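Local coordinates for protein signal transduction histidine kinase, LytS (Clostridium beijerinckii, PDB 5XSJ) that probably phosphorylates proteins on histidine as the sensor kinase of a two-component system, here represented by an N-terminal helical part that lacks the kinase region, at residues E49-E54 / E89-T94; D30-N35 / D85-S90; E24-V29 / Y120-A125; D34-Y39 / D109-A114. One frame throughout, in Å; residues are numbered along the deposited sequence.

Contact 1: residues E49-E54 / E89-T94; sequences ESYNNE and ESSKNT
Ser91 swings its OG between its own backbone N and carbonyl carbon (chi1 49°), towards helix 45-67, and there it meets the far end of Tyr51. The tyrosine has an unusual first torsion (chi1 142°), which carries the ring across to the opposite helix. Tyr51 OH donates to Ser91 OG at 2.8 Å, and the serine oxygen lies at the ring edge, near its plane, with Tyr51 CE1 3.6 Å from Ser91 OG. Ser91 OG is also hydrogen-bonded to Tyr87 O, the carbonyl one turn back in its own helix. Lys92 CG, a methylene, lies beside the tyrosine hydroxyl, 3.6 Å from Tyr51 OH, and the lysine chain then runs on extended towards solvent. With Tyr51 CA and Ser91 CA 9.4 Å apart, this single aromatic spans the gap. Around it, Tyr51 also packs on Tyr87 and Ile95 of helix 73-99, while Thr94 turns to Phe36 of helix 15-42 and to helix 104-133.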
loop_
_atom_site.group_PDB
_atom_site.type_symbol
_atom_site.label_atom_id
_atom_site.label_comp_id
_atom_site.label_asym_id
_atom_site.label_seq_id
_atom_site.Cartn_x
_atom_site.Cartn_y
_atom_site.Cartn_z
ATOM N N GLU B 49 -21.129 -14.812 -13.829
ATOM C CA GLU B 49 -21.618 -14.477 -15.160
ATOM C C GLU B 49 -21.351 -13.016 -15.505
ATOM O O GLU B 49 -20.887 -12.697 -16.606
ATOM C CB GLU B 49 -23.119 -14.775 -15.261
ATOM C CG GLU B 49 -23.696 -14.587 -16.652
ATOM C CD GLU B 49 -25.218 -14.693 -16.676
ATOM O OE1 GLU B 49 -25.817 -14.446 -17.743
ATOM O OE2 GLU B 49 -25.818 -15.003 -15.624
ATOM N N SER B 50 -21.653 -12.119 -14.572
ATOM C CA SER B 50 -21.389 -10.703 -14.787
ATOM C C SER B 50 -19.892 -10.401 -14.804
ATOM O O SER B 50 -19.436 -9.553 -15.569
ATOM C CB SER B 50 -22.065 -9.852 -13.714
ATOM O OG SER B 50 -23.471 -9.920 -13.831
ATOM N N TYR B 51 -19.129 -11.076 -13.953
ATOM C CA TYR B 51 -17.666 -10.921 -13.967
ATOM C C TYR B 51 -17.140 -11.189 -15.367
ATOM O O TYR B 51 -16.329 -10.446 -15.910
ATOM C CB TYR B 51 -17.015 -11.882 -12.966
ATOM C CG TYR B 51 -15.716 -12.480 -13.465
ATOM C CD1 TYR B 51 -14.538 -11.759 -13.386
ATOM C CD2 TYR B 51 -15.658 -13.764 -14.011
ATOM C CE1 TYR B 51 -13.352 -12.266 -13.853
ATOM C CE2 TYR B 51 -14.433 -14.304 -14.487
ATOM C CZ TYR B 51 -13.289 -13.523 -14.389
ATOM O OH TYR B 51 -12.044 -13.923 -14.807
ATOM N N ASN B 52 -17.638 -12.271 -15.944
ATOM C CA ASN B 52 -17.147 -12.760 -17.215
ATOM C C ASN B 52 -17.585 -11.871 -18.372
ATOM O O ASN B 52 -16.768 -11.501 -19.220
ATOM C CB ASN B 52 -17.605 -14.201 -17.425
ATOM C CG ASN B 52 -17.070 -14.791 -18.706
ATOM O OD1 ASN B 52 -17.831 -15.298 -19.544
ATOM N ND2 ASN B 52 -15.751 -14.700 -18.884
ATOM N N ASN B 53 -18.865 -11.505 -18.390
ATOM C CA ASN B 53 -19.397 -10.595 -19.404
ATOM C C ASN B 53 -18.669 -9.258 -19.433
ATOM O O ASN B 53 -18.333 -8.736 -20.501
ATOM C CB ASN B 53 -20.893 -10.350 -19.174
ATOM C CG ASN B 53 -21.759 -11.579 -19.504
ATOM O OD1 ASN B 53 -21.261 -12.615 -19.942
ATOM N ND2 ASN B 53 -23.056 -11.461 -19.267
ATOM N N GLU B 54 -18.436 -8.681 -18.261
ATOM C CA GLU B 54 -17.768 -7.393 -18.215
ATOM C C GLU B 54 -16.317 -7.468 -18.710
ATOM O O GLU B 54 -15.888 -6.556 -19.412
ATOM C CB GLU B 54 -17.840 -6.810 -16.802
ATOM C CG GLU B 54 -19.269 -6.473 -16.368
ATOM C CD GLU B 54 -19.833 -5.252 -17.086
ATOM O OE1 GLU B 54 -19.077 -4.312 -17.410
ATOM O OE2 GLU B 54 -21.047 -5.218 -17.334
ATOM N N GLU B 89 -6.170 -13.830 -16.122
ATOM C CA GLU B 89 -5.484 -15.041 -15.696
ATOM C C GLU B 89 -5.537 -15.207 -14.178
ATOM O O GLU B 89 -5.779 -16.306 -13.686
ATOM C CB GLU B 89 -4.037 -15.018 -16.188
ATOM C CG GLU B 89 -3.264 -16.287 -15.943
ATOM C CD GLU B 89 -1.769 -16.095 -16.156
ATOM O OE1 GLU B 89 -1.014 -17.075 -15.982
ATOM O OE2 GLU B 89 -1.341 -14.956 -16.474
ATOM N N SER B 90 -5.312 -14.122 -13.437
ATOM C CA SER B 90 -5.347 -14.171 -11.975
ATOM C C SER B 90 -6.740 -14.443 -11.439
ATOM O O SER B 90 -6.910 -15.191 -10.471
ATOM C CB SER B 90 -4.830 -12.860 -11.373
ATOM O OG SER B 90 -3.468 -12.662 -11.695
ATOM N N SER B 91 -7.740 -13.811 -12.050
ATOM C CA SER B 91 -9.113 -14.001 -11.607
ATOM C C SER B 91 -9.632 -15.394 -11.977
ATOM O O SER B 91 -10.395 -15.997 -11.231
ATOM C CB SER B 91 -10.018 -12.913 -12.197
ATOM O OG SER B 91 -9.812 -12.775 -13.592
ATOM N N LYS B 92 -9.214 -15.919 -13.121
ATOM C CA LYS B 92 -9.644 -17.268 -13.493
ATOM C C LYS B 92 -8.996 -18.311 -12.590
ATOM O O LYS B 92 -9.647 -19.280 -12.178
ATOM C CB LYS B 92 -9.336 -17.561 -14.969
ATOM C CG LYS B 92 -10.371 -16.961 -15.920
ATOM C CD LYS B 92 -10.178 -17.394 -17.381
ATOM C CE LYS B 92 -11.228 -16.725 -18.289
ATOM N NZ LYS B 92 -11.007 -16.943 -19.751
ATOM N N ASN B 93 -7.717 -18.118 -12.275
ATOM C CA ASN B 93 -7.050 -19.027 -11.354
ATOM C C ASN B 93 -7.707 -19.003 -9.978
ATOM O O ASN B 93 -7.867 -20.047 -9.347
ATOM C CB ASN B 93 -5.560 -18.696 -11.234
ATOM C CG ASN B 93 -4.794 -19.022 -12.498
ATOM O OD1 ASN B 93 -5.272 -19.764 -13.348
ATOM N ND2 ASN B 93 -3.615 -18.451 -12.640
ATOM N N THR B 94 -8.102 -17.819 -9.520
ATOM C CA THR B 94 -8.808 -17.708 -8.244
ATOM C C THR B 94 -10.135 -18.464 -8.309
ATOM O O THR B 94 -10.446 -19.239 -7.420
ATOM C CB THR B 94 -9.091 -16.236 -7.843
ATOM O OG1 THR B 94 -7.871 -15.487 -7.821
ATOM C CG2 THR B 94 -9.743 -16.167 -6.474
#

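Contact 2: residues D30-N35 / D85-S90; sequences DSSLDN and DSYIES
Tyr87 meets Ser32 edge on: the serine OG lies in the plane of the phenol ring, beside the hydroxyl end. Tyr87 OH donates to Ser32 OG over 2.9 Å, and Tyr87 CE2 is 3.6 Å from Ser32 OG. Both groups start out anti to the backbone N (chi1 164° for Tyr87, 176° for Ser32), and the CB atoms of both residues point to the opposite helix, so the ring spans the space between backbones that stand 9.1 Å apart from Leu33 CA to Tyr87 CA. Leu33 approaches differently. Its side chain crosses the tyrosine obliquely, with Leu33 CD1 at 4.2 Å from Tyr87 CE1, a loose apolar contact. Tyr87 OH also comes within 3.2 Å of Leu33 N, but the angle is too poor for a bond. Ser32 OG is gripped twice, accepting a hydrogen bond from Tyr87 OH and making another with Tyr51 O of helix 45-67; this accounts for the polar end of a buried side chain and ties three helices together through one oxygen. Val55 and Ile117 line the tyrosine from helices 45-67 and 104-133. A polar bridge of this kind between the first and third helices, set among apolar neighbours, links diagonal partners across the core of an up-and-down four-helix bundle.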
loop_
_atom_site.group_PDB
_atom_site.type_symbol
_atom_site.label_atom_id
_atom_site.label_comp_id
_atom_site.label_asym_id
_atom_site.label_seq_id
_atom_site.Cartn_x
_atom_site.Cartn_y
_atom_site.Cartn_z
ATOM N N ASP B 30 -13.900 -2.212 -13.703
ATOM C CA ASP B 30 -14.381 -2.018 -12.334
ATOM C C ASP B 30 -15.552 -2.939 -12.013
ATOM O O ASP B 30 -15.582 -3.571 -10.963
ATOM C CB ASP B 30 -14.783 -0.559 -12.097
ATOM C CG ASP B 30 -13.591 0.402 -12.209
ATOM O OD1 ASP B 30 -12.441 -0.079 -12.351
ATOM O OD2 ASP B 30 -13.800 1.636 -12.156
ATOM N N SER B 31 -16.517 -3.035 -12.918
ATOM C CA SER B 31 -17.680 -3.868 -12.639
ATOM C C SER B 31 -17.303 -5.348 -12.633
ATOM O O SER B 31 -17.849 -6.154 -11.855
ATOM C CB SER B 31 -18.782 -3.596 -13.657
ATOM O OG SER B 31 -19.799 -4.572 -13.550
ATOM N N SER B 32 -16.366 -5.715 -13.503
ATOM C CA SER B 32 -15.890 -7.101 -13.537
ATOM C C SER B 32 -15.267 -7.508 -12.195
ATOM O O SER B 32 -15.561 -8.590 -11.667
ATOM C CB SER B 32 -14.878 -7.295 -14.670
ATOM O OG SER B 32 -14.348 -8.600 -14.647
ATOM N N LEU B 33 -14.420 -6.633 -11.646
ATOM C CA LEU B 33 -13.751 -6.859 -10.361
ATOM C C LEU B 33 -14.760 -7.005 -9.232
ATOM O O LEU B 33 -14.676 -7.923 -8.418
ATOM C CB LEU B 33 -12.777 -5.703 -10.044
ATOM C CG LEU B 33 -12.040 -5.819 -8.698
ATOM C CD1 LEU B 33 -11.116 -7.050 -8.652
ATOM C CD2 LEU B 33 -11.269 -4.559 -8.360
ATOM N N ASP B 34 -15.724 -6.093 -9.200
ATOM C CA ASP B 34 -16.731 -6.065 -8.157
ATOM C C ASP B 34 -17.543 -7.362 -8.125
ATOM O O ASP B 34 -17.758 -7.955 -7.058
ATOM C CB ASP B 34 -17.636 -4.853 -8.370
ATOM C CG ASP B 34 -18.673 -4.702 -7.282
ATOM O OD1 ASP B 34 -18.461 -5.226 -6.165
ATOM O OD2 ASP B 34 -19.705 -4.056 -7.545
ATOM N N ASN B 35 -17.967 -7.823 -9.301
ATOM C CA ASN B 35 -18.727 -9.054 -9.386
ATOM C C ASN B 35 -17.862 -10.251 -9.037
ATOM O O ASN B 35 -18.298 -11.134 -8.304
ATOM C CB ASN B 35 -19.342 -9.200 -10.781
ATOM C CG ASN B 35 -20.578 -8.342 -10.946
ATOM O OD1 ASN B 35 -21.643 -8.707 -10.475
ATOM N ND2 ASN B 35 -20.432 -7.173 -11.575
ATOM N N ASP B 85 -5.173 -8.997 -19.644
ATOM C CA ASP B 85 -4.947 -10.437 -19.768
ATOM C C ASP B 85 -4.420 -11.014 -18.448
ATOM O O ASP B 85 -4.786 -12.135 -18.074
ATOM C CB ASP B 85 -3.961 -10.762 -20.900
ATOM C CG ASP B 85 -4.528 -10.485 -22.295
ATOM O OD1 ASP B 85 -5.763 -10.380 -22.461
ATOM O OD2 ASP B 85 -3.717 -10.377 -23.237
ATOM N N SER B 86 -3.567 -10.258 -17.745
ATOM C CA SER B 86 -3.044 -10.720 -16.450
ATOM C C SER B 86 -4.145 -10.809 -15.404
ATOM O O SER B 86 -4.178 -11.716 -14.590
ATOM C CB SER B 86 -1.937 -9.795 -15.933
ATOM O OG SER B 86 -0.776 -9.870 -16.737
ATOM N N TYR B 87 -5.025 -9.827 -15.412
ATOM C CA TYR B 87 -6.192 -9.848 -14.549
ATOM C C TYR B 87 -7.075 -11.043 -14.855
ATOM O O TYR B 87 -7.566 -11.714 -13.958
ATOM C CB TYR B 87 -6.987 -8.563 -14.728
ATOM C CG TYR B 87 -8.383 -8.658 -14.186
ATOM C CD1 TYR B 87 -8.610 -8.619 -12.817
ATOM C CD2 TYR B 87 -9.487 -8.767 -15.038
ATOM C CE1 TYR B 87 -9.901 -8.693 -12.292
ATOM C CE2 TYR B 87 -10.788 -8.847 -14.518
ATOM C CZ TYR B 87 -10.991 -8.801 -13.142
ATOM O OH TYR B 87 -12.275 -8.877 -12.608
ATOM N N ILE B 88 -7.288 -11.294 -16.145
ATOM C CA ILE B 88 -8.099 -12.431 -16.566
ATOM C C ILE B 88 -7.490 -13.729 -16.044
ATOM O O ILE B 88 -8.194 -14.592 -15.515
ATOM C CB ILE B 88 -8.242 -12.452 -18.103
ATOM C CG1 ILE B 88 -9.116 -11.263 -18.528
ATOM C CG2 ILE B 88 -8.857 -13.764 -18.574
ATOM C CD1 ILE B 88 -9.083 -10.942 -20.003
ATOM N N GLU B 89 -6.170 -13.830 -16.122
ATOM C CA GLU B 89 -5.484 -15.041 -15.696
ATOM C C GLU B 89 -5.537 -15.207 -14.178
ATOM O O GLU B 89 -5.779 -16.306 -13.686
ATOM C CB GLU B 89 -4.037 -15.018 -16.188
ATOM C CG GLU B 89 -3.264 -16.287 -15.943
ATOM C CD GLU B 89 -1.769 -16.095 -16.156
ATOM O OE1 GLU B 89 -1.014 -17.075 -15.982
ATOM O OE2 GLU B 89 -1.341 -14.956 -16.474
ATOM N N SER B 90 -5.312 -14.122 -13.437
ATOM C CA SER B 90 -5.347 -14.171 -11.975
ATOM C C SER B 90 -6.740 -14.443 -11.439
ATOM O O SER B 90 -6.910 -15.191 -10.471
ATOM C CB SER B 90 -4.830 -12.860 -11.373
ATOM O OG SER B 90 -3.468 -12.662 -11.695
#

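Contact 3: residues E24-V29 / Y120-A125; sequences EIKQHV and YCDAYA
Val29 and Cys121 form the tightly packed part, Val29 CG1 resting 3.9 Å from Cys121 CB; nearby, Lys26 CB lies 3.9 Å from Ala125 CB. The short side chains of Cys121 and Ala125 are consistent with the 9.5 Å approach of the segment axes, which run close to antiparallel at 170°. On this inner side Cys121 also touches Thr83 of helix 73-99. The other flank is looser and polar. Lys26 crosses Asp122 at about a right angle; its aliphatic part does the touching, with Lys26 CG 3.6 Å from Asp122 OD1, and a bend at the last torsion (chi4 -41°) turns the ammonium back over the carboxylate. Even so, Lys26 NZ stays 3.7 Å from Asp122 OD1, a long salt bridge. Gln130 of the second subunit packs on the lysine here. Lys26 NZ also makes a long, weak ion pair with Asp30 OD2. Placed between two acidic side chains, the lysine probably offsets part of their crowded negative charge.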
loop_
_atom_site.group_PDB
_atom_site.type_symbol
_atom_site.label_atom_id
_atom_site.label_comp_id
_atom_site.label_asym_id
_atom_site.label_seq_id
_atom_site.Cartn_x
_atom_site.Cartn_y
_atom_site.Cartn_z
ATOM N N GLU B 24 -15.905 3.519 -20.946
ATOM C CA GLU B 24 -16.678 2.287 -20.899
ATOM C C GLU B 24 -15.805 1.131 -20.447
ATOM O O GLU B 24 -16.230 0.295 -19.656
ATOM C CB GLU B 24 -17.304 1.979 -22.268
ATOM C CG GLU B 24 -18.558 2.801 -22.545
ATOM C CD GLU B 24 -18.992 2.763 -24.008
ATOM O OE1 GLU B 24 -18.605 1.826 -24.750
ATOM O OE2 GLU B 24 -19.732 3.682 -24.410
ATOM N N ILE B 25 -14.584 1.083 -20.969
ATOM C CA ILE B 25 -13.602 0.070 -20.584
ATOM C C ILE B 25 -13.319 0.096 -19.078
ATOM O O ILE B 25 -13.296 -0.935 -18.413
ATOM C CB ILE B 25 -12.279 0.285 -21.361
ATOM C CG1 ILE B 25 -12.495 0.003 -22.843
ATOM C CG2 ILE B 25 -11.155 -0.580 -20.782
ATOM C CD1 ILE B 25 -11.392 0.526 -23.735
ATOM N N LYS B 26 -13.128 1.292 -18.544
ATOM C CA LYS B 26 -12.840 1.465 -17.122
ATOM C C LYS B 26 -14.000 0.957 -16.268
ATOM O O LYS B 26 -13.792 0.237 -15.295
ATOM C CB LYS B 26 -12.545 2.940 -16.831
ATOM C CG LYS B 26 -12.029 3.228 -15.428
ATOM C CD LYS B 26 -11.700 4.706 -15.278
ATOM C CE LYS B 26 -11.093 4.966 -13.905
ATOM N NZ LYS B 26 -11.833 4.167 -12.870
ATOM N N GLN B 27 -15.224 1.303 -16.654
ATOM C CA GLN B 27 -16.413 0.783 -15.980
ATOM C C GLN B 27 -16.513 -0.746 -16.084
ATOM O O GLN B 27 -16.876 -1.421 -15.111
ATOM C CB GLN B 27 -17.681 1.390 -16.568
ATOM C CG GLN B 27 -17.794 2.902 -16.538
ATOM C CD GLN B 27 -19.168 3.368 -17.063
ATOM O OE1 GLN B 27 -19.683 2.866 -18.084
ATOM N NE2 GLN B 27 -19.770 4.318 -16.350
ATOM N N HIS B 28 -16.213 -1.298 -17.257
ATOM C CA HIS B 28 -16.262 -2.764 -17.419
ATOM C C HIS B 28 -15.279 -3.451 -16.480
ATOM O O HIS B 28 -15.602 -4.448 -15.831
ATOM C CB HIS B 28 -15.943 -3.180 -18.859
ATOM C CG HIS B 28 -16.976 -2.773 -19.859
ATOM N ND1 HIS B 28 -18.326 -3.007 -19.664
ATOM C CD2 HIS B 28 -16.869 -2.173 -21.065
ATOM C CE1 HIS B 28 -18.999 -2.541 -20.702
ATOM N NE2 HIS B 28 -18.143 -2.021 -21.561
ATOM N N VAL B 29 -14.056 -2.931 -16.440
ATOM C CA VAL B 29 -13.033 -3.506 -15.577
ATOM C C VAL B 29 -13.473 -3.402 -14.120
ATOM O O VAL B 29 -13.442 -4.390 -13.395
ATOM C CB VAL B 29 -11.659 -2.811 -15.752
ATOM C CG1 VAL B 29 -10.670 -3.420 -14.813
ATOM C CG2 VAL B 29 -11.159 -2.937 -17.203
ATOM N N TYR B 120 -4.326 -1.423 -11.687
ATOM C CA TYR B 120 -3.414 -0.939 -12.735
ATOM C C TYR B 120 -4.201 -0.569 -13.992
ATOM O O TYR B 120 -3.914 0.450 -14.623
ATOM C CB TYR B 120 -2.351 -1.978 -13.107
ATOM C CG TYR B 120 -1.547 -2.525 -11.950
ATOM C CD1 TYR B 120 -1.320 -1.774 -10.798
ATOM C CD2 TYR B 120 -1.019 -3.811 -12.010
ATOM C CE1 TYR B 120 -0.591 -2.297 -9.741
ATOM C CE2 TYR B 120 -0.283 -4.331 -10.977
ATOM C CZ TYR B 120 -0.076 -3.584 -9.845
ATOM O OH TYR B 120 0.656 -4.134 -8.830
ATOM N N CYS B 121 -5.185 -1.406 -14.359
ATOM C CA CYS B 121 -6.035 -1.131 -15.525
ATOM C C CYS B 121 -6.730 0.240 -15.397
ATOM O O CYS B 121 -6.757 1.023 -16.340
ATOM C CB CYS B 121 -7.075 -2.258 -15.720
ATOM S SG CYS B 121 -6.361 -3.858 -16.228
ATOM N N ASP B 122 -7.267 0.536 -14.220
ATOM C CA ASP B 122 -7.857 1.850 -13.960
ATOM C C ASP B 122 -6.930 3.011 -14.232
ATOM O O ASP B 122 -7.369 4.031 -14.764
ATOM C CB ASP B 122 -8.338 1.950 -12.517
ATOM C CG ASP B 122 -9.650 1.265 -12.316
ATOM O OD1 ASP B 122 -10.267 0.890 -13.341
ATOM O OD2 ASP B 122 -10.064 1.095 -11.149
ATOM N N ALA B 123 -5.658 2.870 -13.866
ATOM C CA ALA B 123 -4.697 3.951 -14.087
ATOM C C ALA B 123 -4.363 4.118 -15.571
ATOM O O ALA B 123 -4.235 5.248 -16.053
ATOM C CB ALA B 123 -3.413 3.721 -13.273
ATOM N N TYR B 124 -4.209 3.011 -16.299
ATOM C CA TYR B 124 -3.977 3.114 -17.744
ATOM C C TYR B 124 -5.164 3.813 -18.416
ATOM O O TYR B 124 -4.996 4.658 -19.291
ATOM C CB TYR B 124 -3.743 1.735 -18.375
ATOM C CG TYR B 124 -2.461 1.082 -17.915
ATOM C CD1 TYR B 124 -1.257 1.777 -17.947
ATOM C CD2 TYR B 124 -2.453 -0.207 -17.412
ATOM C CE1 TYR B 124 -0.083 1.200 -17.514
ATOM C CE2 TYR B 124 -1.276 -0.800 -16.974
ATOM C CZ TYR B 124 -0.098 -0.092 -17.029
ATOM O OH TYR B 124 1.073 -0.660 -16.585
ATOM N N ALA B 125 -6.366 3.465 -17.976
ATOM C CA ALA B 125 -7.588 3.986 -18.571
ATOM C C ALA B 125 -7.724 5.481 -18.338
ATOM O O ALA B 125 -8.078 6.221 -19.240
ATOM C CB ALA B 125 -8.798 3.257 -18.012
#

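Contact 4: residues D34-Y39 / D109-A114; sequences DNFNQY and DDFVAA
Phe111 is the first residue of 109-114 to make a substantial contact with 34-39. Its CG stands anti to the backbone N (chi1 -165°), which brings the ring edge against Phe36: Phe36 CE2 lies in the Phe111 ring plane, 3.5 Å from Phe111 CE1. The ring centroids are 5.6 Å apart and the planes turned 72° against each other, an oblique pairing. Asn37 approaches the same ring, its OD1 3.7 Å from Phe111 CE1. That oxygen accepts a hydrogen bond from Lys115, which also makes a cation-pi contact with Phe111, so the lysine joins amide and ring. One turn on, Ala114 points its CB at the phenylalanine, with Phe36 CE2 at 3.8 Å from Ala114 CB. Its short side chain is consistent with the close approach of the Phe36 ring. Ser91 and Thr94 of helix 73-99 border Phe36 as well. Segments crossing at 156°, with axes 11.5 Å apart and aromatic rings filling the interval, make up the antiparallel first-to-last helix interface of a four-helix bundle.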
loop_
_atom_site.group_PDB
_atom_site.type_symbol
_atom_site.label_atom_id
_atom_site.label_comp_id
_atom_site.label_asym_id
_atom_site.label_seq_id
_atom_site.Cartn_x
_atom_site.Cartn_y
_atom_site.Cartn_z
ATOM N N ASP B 34 -15.724 -6.093 -9.200
ATOM C CA ASP B 34 -16.731 -6.065 -8.157
ATOM C C ASP B 34 -17.543 -7.362 -8.125
ATOM O O ASP B 34 -17.758 -7.955 -7.058
ATOM C CB ASP B 34 -17.636 -4.853 -8.370
ATOM C CG ASP B 34 -18.673 -4.702 -7.282
ATOM O OD1 ASP B 34 -18.461 -5.226 -6.165
ATOM O OD2 ASP B 34 -19.705 -4.056 -7.545
ATOM N N ASN B 35 -17.967 -7.823 -9.301
ATOM C CA ASN B 35 -18.727 -9.054 -9.386
ATOM C C ASN B 35 -17.862 -10.251 -9.037
ATOM O O ASN B 35 -18.298 -11.134 -8.304
ATOM C CB ASN B 35 -19.342 -9.200 -10.781
ATOM C CG ASN B 35 -20.578 -8.342 -10.946
ATOM O OD1 ASN B 35 -21.643 -8.707 -10.475
ATOM N ND2 ASN B 35 -20.432 -7.173 -11.575
ATOM N N PHE B 36 -16.628 -10.253 -9.541
ATOM C CA PHE B 36 -15.629 -11.263 -9.172
ATOM C C PHE B 36 -15.478 -11.391 -7.653
ATOM O O PHE B 36 -15.572 -12.484 -7.107
ATOM C CB PHE B 36 -14.275 -10.917 -9.810
ATOM C CG PHE B 36 -13.117 -11.708 -9.268
ATOM C CD1 PHE B 36 -12.936 -13.037 -9.619
ATOM C CD2 PHE B 36 -12.188 -11.111 -8.425
ATOM C CE1 PHE B 36 -11.860 -13.767 -9.133
ATOM C CE2 PHE B 36 -11.107 -11.834 -7.936
ATOM C CZ PHE B 36 -10.941 -13.164 -8.288
ATOM N N ASN B 37 -15.236 -10.260 -6.987
ATOM C CA ASN B 37 -15.134 -10.207 -5.532
ATOM C C ASN B 37 -16.342 -10.835 -4.840
ATOM O O ASN B 37 -16.200 -11.702 -3.975
ATOM C CB ASN B 37 -14.976 -8.759 -5.065
ATOM C CG ASN B 37 -13.577 -8.197 -5.325
ATOM O OD1 ASN B 37 -12.610 -8.940 -5.503
ATOM N ND2 ASN B 37 -13.469 -6.876 -5.332
ATOM N N GLN B 38 -17.535 -10.397 -5.219
ATOM C CA GLN B 38 -18.759 -10.946 -4.632
ATOM C C GLN B 38 -18.886 -12.433 -4.882
ATOM O O GLN B 38 -19.352 -13.169 -4.014
ATOM C CB GLN B 38 -19.993 -10.226 -5.176
ATOM C CG GLN B 38 -20.072 -8.750 -4.758
ATOM C CD GLN B 38 -21.208 -8.035 -5.456
ATOM O OE1 GLN B 38 -22.378 -8.400 -5.304
ATOM N NE2 GLN B 38 -20.869 -7.046 -6.270
ATOM N N TYR B 39 -18.469 -12.887 -6.061
ATOM C CA TYR B 39 -18.572 -14.308 -6.365
ATOM C C TYR B 39 -17.690 -15.143 -5.448
ATOM O O TYR B 39 -18.146 -16.142 -4.892
ATOM C CB TYR B 39 -18.205 -14.595 -7.816
ATOM C CG TYR B 39 -18.276 -16.073 -8.146
ATOM C CD1 TYR B 39 -19.496 -16.756 -8.107
ATOM C CD2 TYR B 39 -17.138 -16.786 -8.484
ATOM C CE1 TYR B 39 -19.577 -18.118 -8.399
ATOM C CE2 TYR B 39 -17.202 -18.150 -8.786
ATOM C CZ TYR B 39 -18.429 -18.806 -8.741
ATOM O OH TYR B 39 -18.501 -20.144 -9.048
ATOM N N ASP B 109 -2.954 -15.238 -2.963
ATOM C CA ASP B 109 -2.119 -14.447 -3.869
ATOM C C ASP B 109 -2.844 -14.044 -5.153
ATOM O O ASP B 109 -2.831 -12.879 -5.534
ATOM C CB ASP B 109 -0.851 -15.225 -4.230
ATOM C CG ASP B 109 0.157 -15.253 -3.094
ATOM O OD1 ASP B 109 -0.101 -14.580 -2.068
ATOM O OD2 ASP B 109 1.205 -15.933 -3.230
ATOM N N ASP B 110 -3.458 -15.018 -5.822
ATOM C CA ASP B 110 -4.220 -14.751 -7.041
ATOM C C ASP B 110 -5.359 -13.789 -6.782
ATOM O O ASP B 110 -5.656 -12.942 -7.605
ATOM C CB ASP B 110 -4.784 -16.046 -7.627
ATOM C CG ASP B 110 -3.723 -16.909 -8.268
ATOM O OD1 ASP B 110 -2.780 -16.343 -8.851
ATOM O OD2 ASP B 110 -3.847 -18.153 -8.208
ATOM N N PHE B 111 -6.003 -13.945 -5.634
ATOM C CA PHE B 111 -7.153 -13.128 -5.271
ATOM C C PHE B 111 -6.714 -11.677 -5.106
ATOM O O PHE B 111 -7.342 -10.757 -5.628
ATOM C CB PHE B 111 -7.778 -13.660 -3.976
ATOM C CG PHE B 111 -9.154 -13.142 -3.699
ATOM C CD1 PHE B 111 -9.938 -12.623 -4.714
ATOM C CD2 PHE B 111 -9.665 -13.175 -2.408
ATOM C CE1 PHE B 111 -11.224 -12.154 -4.454
ATOM C CE2 PHE B 111 -10.939 -12.715 -2.145
ATOM C CZ PHE B 111 -11.721 -12.200 -3.168
ATOM N N VAL B 112 -5.625 -11.496 -4.366
ATOM C CA VAL B 112 -4.994 -10.199 -4.190
ATOM C C VAL B 112 -4.487 -9.619 -5.507
ATOM O O VAL B 112 -4.748 -8.453 -5.815
ATOM C CB VAL B 112 -3.823 -10.306 -3.187
ATOM C CG1 VAL B 112 -2.942 -9.073 -3.249
ATOM C CG2 VAL B 112 -4.373 -10.499 -1.788
ATOM N N ALA B 113 -3.767 -10.422 -6.286
ATOM C CA ALA B 113 -3.222 -9.919 -7.555
ATOM C C ALA B 113 -4.331 -9.426 -8.485
ATOM O O ALA B 113 -4.194 -8.379 -9.110
ATOM C CB ALA B 113 -2.380 -10.988 -8.249
ATOM N N ALA B 114 -5.444 -10.148 -8.547
ATOM C CA ALA B 114 -6.574 -9.715 -9.373
ATOM C C ALA B 114 -7.054 -8.312 -9.002
ATOM O O ALA B 114 -7.320 -7.495 -9.880
ATOM C CB ALA B 114 -7.720 -10.713 -9.266
#

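Overall arrangement
The four contacts join helix pairs of one four-helix bundle at separations of 35 to 91 residues. Contact 1 joins the second and third helices, contact 2 the first and third, contacts 3 and 4 the first and last. Along the chain, the loop closed by contact 3 encloses the other three; contact 2 ends on the same stretch as contact 1 and starts from that of contact 4. Centres of contacts 1 and 2 lie about 5 Å apart, those of 2 and 4 about 7 Å. Contact 3 meets contacts 1 and 2 directly, although its centre is about 16 Å from that of contact 4. Together they probably make this N-terminal part, presumably the sensor domain, a single rod.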